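ABC transporter, substrate binding protein (Aeropyrum pernix, PDB 3EAF) probably binds a small solute outside the cell and delivers it to an ABC importer, and carries a magnesium ion in the crystal. Local coordinates at residues Y248-F262 with V352-M366. Numbering follows the deposited sequence.
Sequences YGKVFGISPFIYPMF and VFIIKLGENGELQLM
One water molecule is gripped by three groups where Gly249 meets strand 352-357: it donates to Gly249 O and, at 2.7 Å, to Glu359 OE2, and it accepts from Lys356 NZ. Lys356 gets there fully extended, its CG and CD running alongside the Phe252 ring. The contact is where hairpin 352-366 joins the mixed sheet of one lobe of this periplasmic-binding-protein fold, strand 352-357 pairing antiparallel with 251-255, the last of the parallel run. Gly253 and Ile355 exchange two nearly straight backbone bonds, Gly253 N lying 2.8 Å from Ile355 O in its carbonyl plane. Helix 124-139 packs on Ile254 and Val352, whereas helix 239-243 meets Val251 and Leu357 on the other face.

At the hairpin's type I turn, Tyr248 has CG opposite its carbonyl carbon (chi1 -73°), which lays the ring flat over Gly361, whose CA sits 3.4 Å from the ring centroid in a CH-pi contact. A serine in place of Tyr248 would probably leave Gly361 CA without this cover and the turn freer to move.

Beyond the strand, 256-262 folds back over the hairpin. Ile258 CD1 sits over one face of the Phe353 ring in a CH-pi contact, 4.1 Å from its centroid, and Ile355 CG1 lies over the Tyr259 ring toward its rim. The Phe262 ring is sandwiched between CG of selenomethionine Met261 and, on the opposite face, Leu365 CB, 3.9 Å from its centroid. Where the chain turns out of the strand, Ser255 OG donates to a lone pair of Phe257 O at 2.6 Å.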
loop_
_atom_site.group_PDB
_atom_site.type_symbol
_atom_site.label_atom_id
_atom_site.label_comp_id
_atom_site.label_asym_id
_atom_site.label_seq_id
_atom_site.Cartn_x
_atom_site.Cartn_y
_atom_site.Cartn_z
ATOM N N TYR A 248 -23.477 -1.007 -5.758
ATOM C CA TYR A 248 -23.772 -1.904 -4.633
ATOM C C TYR A 248 -23.788 -3.370 -5.071
ATOM O O TYR A 248 -24.459 -3.728 -6.034
ATOM C CB TYR A 248 -25.102 -1.526 -3.965
ATOM C CG TYR A 248 -25.072 -0.254 -3.137
ATOM C CD1 TYR A 248 -23.946 0.577 -3.112
ATOM C CD2 TYR A 248 -26.193 0.138 -2.404
ATOM C CE1 TYR A 248 -23.936 1.757 -2.354
ATOM C CE2 TYR A 248 -26.194 1.305 -1.655
ATOM C CZ TYR A 248 -25.069 2.109 -1.632
ATOM O OH TYR A 248 -25.077 3.260 -0.882
ATOM N N GLY A 249 -23.016 -4.197 -4.367
ATOM C CA GLY A 249 -22.899 -5.623 -4.662
ATOM C C GLY A 249 -21.905 -5.978 -5.755
ATOM O O GLY A 249 -21.707 -7.162 -6.041
ATOM N N LYS A 250 -21.267 -4.966 -6.355
ATOM C CA LYS A 250 -20.473 -5.167 -7.581
ATOM C C LYS A 250 -19.038 -4.635 -7.557
ATOM O O LYS A 250 -18.397 -4.564 -8.607
ATOM C CB LYS A 250 -21.190 -4.559 -8.801
ATOM C CG LYS A 250 -22.570 -5.140 -9.088
ATOM C CD LYS A 250 -23.094 -4.688 -10.438
ATOM C CE LYS A 250 -23.587 -3.256 -10.428
ATOM N NZ LYS A 250 -24.248 -2.945 -11.727
ATOM N N VAL A 251 -18.541 -4.241 -6.386
ATOM C CA VAL A 251 -17.171 -3.714 -6.272
ATOM C C VAL A 251 -16.426 -4.398 -5.127
ATOM O O VAL A 251 -16.994 -4.642 -4.059
ATOM C CB VAL A 251 -17.128 -2.172 -6.081
ATOM C CG1 VAL A 251 -15.683 -1.652 -6.165
ATOM C CG2 VAL A 251 -17.998 -1.454 -7.125
ATOM N N PHE A 252 -15.158 -4.712 -5.370
ATOM C CA PHE A 252 -14.315 -5.360 -4.378
ATOM C C PHE A 252 -12.993 -4.614 -4.244
ATOM O O PHE A 252 -12.441 -4.134 -5.241
ATOM C CB PHE A 252 -14.056 -6.819 -4.769
ATOM C CG PHE A 252 -15.298 -7.688 -4.769
ATOM C CD1 PHE A 252 -15.659 -8.409 -3.629
ATOM C CD2 PHE A 252 -16.100 -7.781 -5.906
ATOM C CE1 PHE A 252 -16.799 -9.206 -3.620
ATOM C CE2 PHE A 252 -17.247 -8.574 -5.911
ATOM C CZ PHE A 252 -17.600 -9.283 -4.761
ATOM N N GLY A 253 -12.489 -4.525 -3.016
ATOM C CA GLY A 253 -11.206 -3.898 -2.754
ATOM C C GLY A 253 -10.241 -4.883 -2.139
ATOM O O GLY A 253 -10.636 -5.744 -1.347
ATOM N N ILE A 254 -8.975 -4.766 -2.513
ATOM C CA ILE A 254 -7.922 -5.558 -1.900
ATOM C C ILE A 254 -7.354 -4.763 -0.729
ATOM O O ILE A 254 -7.262 -3.536 -0.795
ATOM C CB ILE A 254 -6.792 -5.872 -2.918
ATOM C CG1 ILE A 254 -7.340 -6.649 -4.121
ATOM C CG2 ILE A 254 -5.632 -6.628 -2.257
ATOM C CD1 ILE A 254 -6.367 -6.733 -5.300
ATOM N N SER A 255 -6.986 -5.460 0.346
ATOM C CA SER A 255 -6.209 -4.846 1.415
ATOM C C SER A 255 -5.411 -5.904 2.157
ATOM O O SER A 255 -5.985 -6.892 2.620
ATOM C CB SER A 255 -7.108 -4.088 2.395
ATOM O OG SER A 255 -6.338 -3.542 3.450
ATOM N N PRO A 256 -4.085 -5.712 2.265
ATOM C CA PRO A 256 -3.253 -6.568 3.124
ATOM C C PRO A 256 -3.497 -6.350 4.629
ATOM O O PRO A 256 -3.039 -7.157 5.456
ATOM C CB PRO A 256 -1.820 -6.152 2.757
ATOM C CG PRO A 256 -1.943 -5.377 1.463
ATOM C CD PRO A 256 -3.276 -4.706 1.555
ATOM N N PHE A 257 -4.231 -5.287 4.965
ATOM C CA PHE A 257 -4.414 -4.843 6.348
ATOM C C PHE A 257 -5.893 -4.839 6.688
ATOM O O PHE A 257 -6.721 -4.409 5.874
ATOM C CB PHE A 257 -3.861 -3.418 6.537
ATOM C CG PHE A 257 -2.579 -3.158 5.786
ATOM C CD1 PHE A 257 -1.353 -3.523 6.331
ATOM C CD2 PHE A 257 -2.604 -2.563 4.528
ATOM C CE1 PHE A 257 -0.174 -3.302 5.646
ATOM C CE2 PHE A 257 -1.425 -2.329 3.833
ATOM C CZ PHE A 257 -0.208 -2.708 4.389
ATOM N N ILE A 258 -6.220 -5.307 7.892
ATOM C CA ILE A 258 -7.594 -5.280 8.390
ATOM C C ILE A 258 -8.071 -3.831 8.570
ATOM O O ILE A 258 -7.301 -2.970 9.011
ATOM C CB ILE A 258 -7.730 -6.113 9.710
ATOM C CG1 ILE A 258 -9.186 -6.531 9.964
ATOM C CG2 ILE A 258 -7.145 -5.368 10.923
ATOM C CD1 ILE A 258 -9.779 -7.467 8.900
ATOM N N TYR A 259 -9.313 -3.552 8.178
ATOM C CA TYR A 259 -9.905 -2.230 8.387
ATOM C C TYR A 259 -10.241 -2.100 9.866
ATOM O O TYR A 259 -10.594 -3.102 10.498
ATOM C CB TYR A 259 -11.215 -2.070 7.617
ATOM C CG TYR A 259 -11.143 -1.917 6.113
ATOM C CD1 TYR A 259 -10.054 -2.387 5.375
ATOM C CD2 TYR A 259 -12.206 -1.336 5.422
ATOM C CE1 TYR A 259 -10.020 -2.261 3.984
ATOM C CE2 TYR A 259 -12.185 -1.204 4.048
ATOM C CZ TYR A 259 -11.092 -1.666 3.333
ATOM O OH TYR A 259 -11.094 -1.528 1.974
ATOM N N PRO A 260 -10.148 -0.872 10.426
ATOM C CA PRO A 260 -10.597 -0.688 11.816
ATOM C C PRO A 260 -12.015 -1.236 12.099
ATOM O O PRO A 260 -12.228 -1.835 13.148
ATOM C CB PRO A 260 -10.543 0.836 12.006
ATOM C CG PRO A 260 -9.469 1.284 11.070
ATOM C CD PRO A 260 -9.619 0.382 9.851
HETATM N N MSE A 261 -12.954 -1.052 11.167
HETATM C CA MSE A 261 -14.338 -1.542 11.321
HETATM C C MSE A 261 -14.495 -3.068 11.427
HETATM O O MSE A 261 -15.522 -3.555 11.910
HETATM C CB MSE A 261 -15.237 -1.014 10.193
HETATM C CG MSE A 261 -14.789 -1.426 8.794
HETATM SE SE MSE A 261 -16.053 -0.938 7.391
HETATM C CE MSE A 261 -16.354 0.947 7.774
ATOM N N PHE A 262 -13.498 -3.819 10.961
ATOM C CA PHE A 262 -13.494 -5.283 11.116
ATOM C C PHE A 262 -12.498 -5.735 12.196
ATOM O O PHE A 262 -12.242 -6.931 12.365
ATOM C CB PHE A 262 -13.160 -5.991 9.785
ATOM C CG PHE A 262 -14.030 -5.578 8.623
ATOM C CD1 PHE A 262 -15.419 -5.618 8.716
ATOM C CD2 PHE A 262 -13.452 -5.161 7.428
ATOM C CE1 PHE A 262 -16.222 -5.237 7.640
ATOM C CE2 PHE A 262 -14.247 -4.776 6.342
ATOM C CZ PHE A 262 -15.636 -4.818 6.449
ATOM N N VAL A 352 -3.939 -11.636 1.129
ATOM C CA VAL A 352 -4.617 -10.358 1.335
ATOM C C VAL A 352 -6.039 -10.571 1.823
ATOM O O VAL A 352 -6.588 -11.664 1.678
ATOM C CB VAL A 352 -4.671 -9.507 0.036
ATOM C CG1 VAL A 352 -3.279 -9.061 -0.371
ATOM C CG2 VAL A 352 -5.382 -10.256 -1.104
ATOM N N PHE A 353 -6.618 -9.531 2.419
ATOM C CA PHE A 353 -8.053 -9.504 2.684
ATOM C C PHE A 353 -8.767 -8.991 1.442
ATOM O O PHE A 353 -8.222 -8.185 0.696
ATOM C CB PHE A 353 -8.390 -8.594 3.869
ATOM C CG PHE A 353 -7.760 -9.014 5.172
ATOM C CD1 PHE A 353 -8.260 -10.104 5.889
ATOM C CD2 PHE A 353 -6.686 -8.299 5.699
ATOM C CE1 PHE A 353 -7.687 -10.480 7.117
ATOM C CE2 PHE A 353 -6.103 -8.667 6.920
ATOM C CZ PHE A 353 -6.603 -9.767 7.625
ATOM N N ILE A 354 -9.987 -9.468 1.222
ATOM C CA ILE A 354 -10.844 -8.930 0.179
ATOM C C ILE A 354 -12.079 -8.353 0.845
ATOM O O ILE A 354 -12.678 -8.988 1.721
ATOM C CB ILE A 354 -11.246 -10.013 -0.869
ATOM C CG1 ILE A 354 -10.007 -10.573 -1.600
ATOM C CG2 ILE A 354 -12.305 -9.463 -1.844
ATOM C CD1 ILE A 354 -9.288 -9.597 -2.529
ATOM N N ILE A 355 -12.458 -7.152 0.421
ATOM C CA ILE A 355 -13.587 -6.440 1.002
ATOM C C ILE A 355 -14.609 -6.176 -0.088
ATOM O O ILE A 355 -14.254 -5.732 -1.187
ATOM C CB ILE A 355 -13.140 -5.096 1.677
ATOM C CG1 ILE A 355 -12.117 -5.360 2.789
ATOM C CG2 ILE A 355 -14.329 -4.315 2.229
ATOM C CD1 ILE A 355 -10.679 -5.401 2.284
ATOM N N LYS A 356 -15.870 -6.461 0.216
ATOM C CA LYS A 356 -16.953 -6.248 -0.730
ATOM C C LYS A 356 -17.772 -5.007 -0.398
ATOM O O LYS A 356 -18.113 -4.767 0.760
ATOM C CB LYS A 356 -17.884 -7.462 -0.756
ATOM C CG LYS A 356 -19.019 -7.369 -1.774
ATOM C CD LYS A 356 -19.920 -8.575 -1.657
ATOM C CE LYS A 356 -21.040 -8.562 -2.675
ATOM N NZ LYS A 356 -21.967 -9.713 -2.409
ATOM N N LEU A 357 -18.097 -4.238 -1.427
ATOM C CA LEU A 357 -19.145 -3.245 -1.324
ATOM C C LEU A 357 -20.467 -4.008 -1.412
ATOM O O LEU A 357 -20.897 -4.414 -2.498
ATOM C CB LEU A 357 -19.017 -2.203 -2.441
ATOM C CG LEU A 357 -20.080 -1.108 -2.582
ATOM C CD1 LEU A 357 -20.362 -0.440 -1.247
ATOM C CD2 LEU A 357 -19.638 -0.079 -3.620
ATOM N N GLY A 358 -21.087 -4.222 -0.254
ATOM C CA GLY A 358 -22.269 -5.081 -0.152
ATOM C C GLY A 358 -23.510 -4.550 -0.847
ATOM O O GLY A 358 -23.598 -3.356 -1.162
ATOM N N GLU A 359 -24.471 -5.447 -1.068
ATOM C CA GLU A 359 -25.757 -5.109 -1.695
ATOM C C GLU A 359 -26.513 -4.023 -0.935
ATOM O O GLU A 359 -27.218 -3.220 -1.537
ATOM C CB GLU A 359 -26.638 -6.359 -1.831
ATOM C CG GLU A 359 -26.043 -7.460 -2.702
ATOM C CD GLU A 359 -26.232 -7.222 -4.197
ATOM O OE1 GLU A 359 -27.152 -6.461 -4.594
ATOM O OE2 GLU A 359 -25.460 -7.817 -4.985
ATOM N N ASN A 360 -26.357 -4.007 0.388
ATOM C CA ASN A 360 -26.963 -2.984 1.238
ATOM C C ASN A 360 -26.161 -1.680 1.304
ATOM O O ASN A 360 -26.551 -0.739 2.005
ATOM C CB ASN A 360 -27.198 -3.538 2.651
ATOM C CG ASN A 360 -25.909 -3.936 3.359
ATOM O OD1 ASN A 360 -24.812 -3.879 2.791
ATOM N ND2 ASN A 360 -26.040 -4.353 4.611
ATOM N N GLY A 361 -25.037 -1.642 0.586
ATOM C CA GLY A 361 -24.160 -0.481 0.563
ATOM C C GLY A 361 -23.144 -0.444 1.686
ATOM O O GLY A 361 -22.394 0.521 1.822
ATOM N N GLU A 362 -23.120 -1.493 2.503
ATOM C CA GLU A 362 -22.194 -1.556 3.621
ATOM C C GLU A 362 -21.042 -2.473 3.246
ATOM O O GLU A 362 -21.223 -3.417 2.476
ATOM C CB GLU A 362 -22.924 -2.012 4.896
ATOM C CG GLU A 362 -23.978 -0.980 5.365
ATOM C CD GLU A 362 -24.825 -1.423 6.551
ATOM O OE1 GLU A 362 -24.387 -2.309 7.327
ATOM O OE2 GLU A 362 -25.939 -0.861 6.714
ATOM N N LEU A 363 -19.851 -2.176 3.754
ATOM C CA LEU A 363 -18.680 -2.989 3.445
ATOM C C LEU A 363 -18.696 -4.310 4.204
ATOM O O LEU A 363 -19.033 -4.357 5.395
ATOM C CB LEU A 363 -17.377 -2.228 3.714
ATOM C CG LEU A 363 -17.106 -0.966 2.886
ATOM C CD1 LEU A 363 -15.708 -0.438 3.168
ATOM C CD2 LEU A 363 -17.280 -1.219 1.393
ATOM N N GLN A 364 -18.318 -5.378 3.504
ATOM C CA GLN A 364 -18.357 -6.723 4.050
ATOM C C GLN A 364 -17.029 -7.408 3.823
ATOM O O GLN A 364 -16.484 -7.363 2.727
ATOM C CB GLN A 364 -19.497 -7.518 3.404
ATOM C CG GLN A 364 -20.863 -6.847 3.577
ATOM C CD GLN A 364 -21.959 -7.423 2.692
ATOM O OE1 GLN A 364 -21.717 -8.290 1.843
ATOM N NE2 GLN A 364 -23.179 -6.930 2.885
ATOM N N LEU A 365 -16.500 -8.033 4.867
ATOM C CA LEU A 365 -15.238 -8.748 4.748
ATOM C C LEU A 365 -15.463 -10.133 4.133
ATOM O O LEU A 365 -16.239 -10.929 4.665
ATOM C CB LEU A 365 -14.540 -8.851 6.113
ATOM C CG LEU A 365 -13.159 -9.516 6.184
ATOM C CD1 LEU A 365 -12.108 -8.728 5.398
ATOM C CD2 LEU A 365 -12.721 -9.691 7.635
HETATM N N MSE A 366 -14.784 -10.407 3.016
HETATM C CA MSE A 366 -14.846 -11.721 2.365
HETATM C C MSE A 366 -13.936 -12.760 3.012
HETATM O O MSE A 366 -14.261 -13.950 3.004
HETATM C CB MSE A 366 -14.515 -11.628 0.866
HETATM C CG MSE A 366 -15.462 -10.765 0.044
HETATM SE SE MSE A 366 -17.313 -11.396 0.037
HETATM C CE MSE A 366 -18.022 -10.479 1.606
HETATM O O HOH W 1 -23.257 -9.383 -5.110
#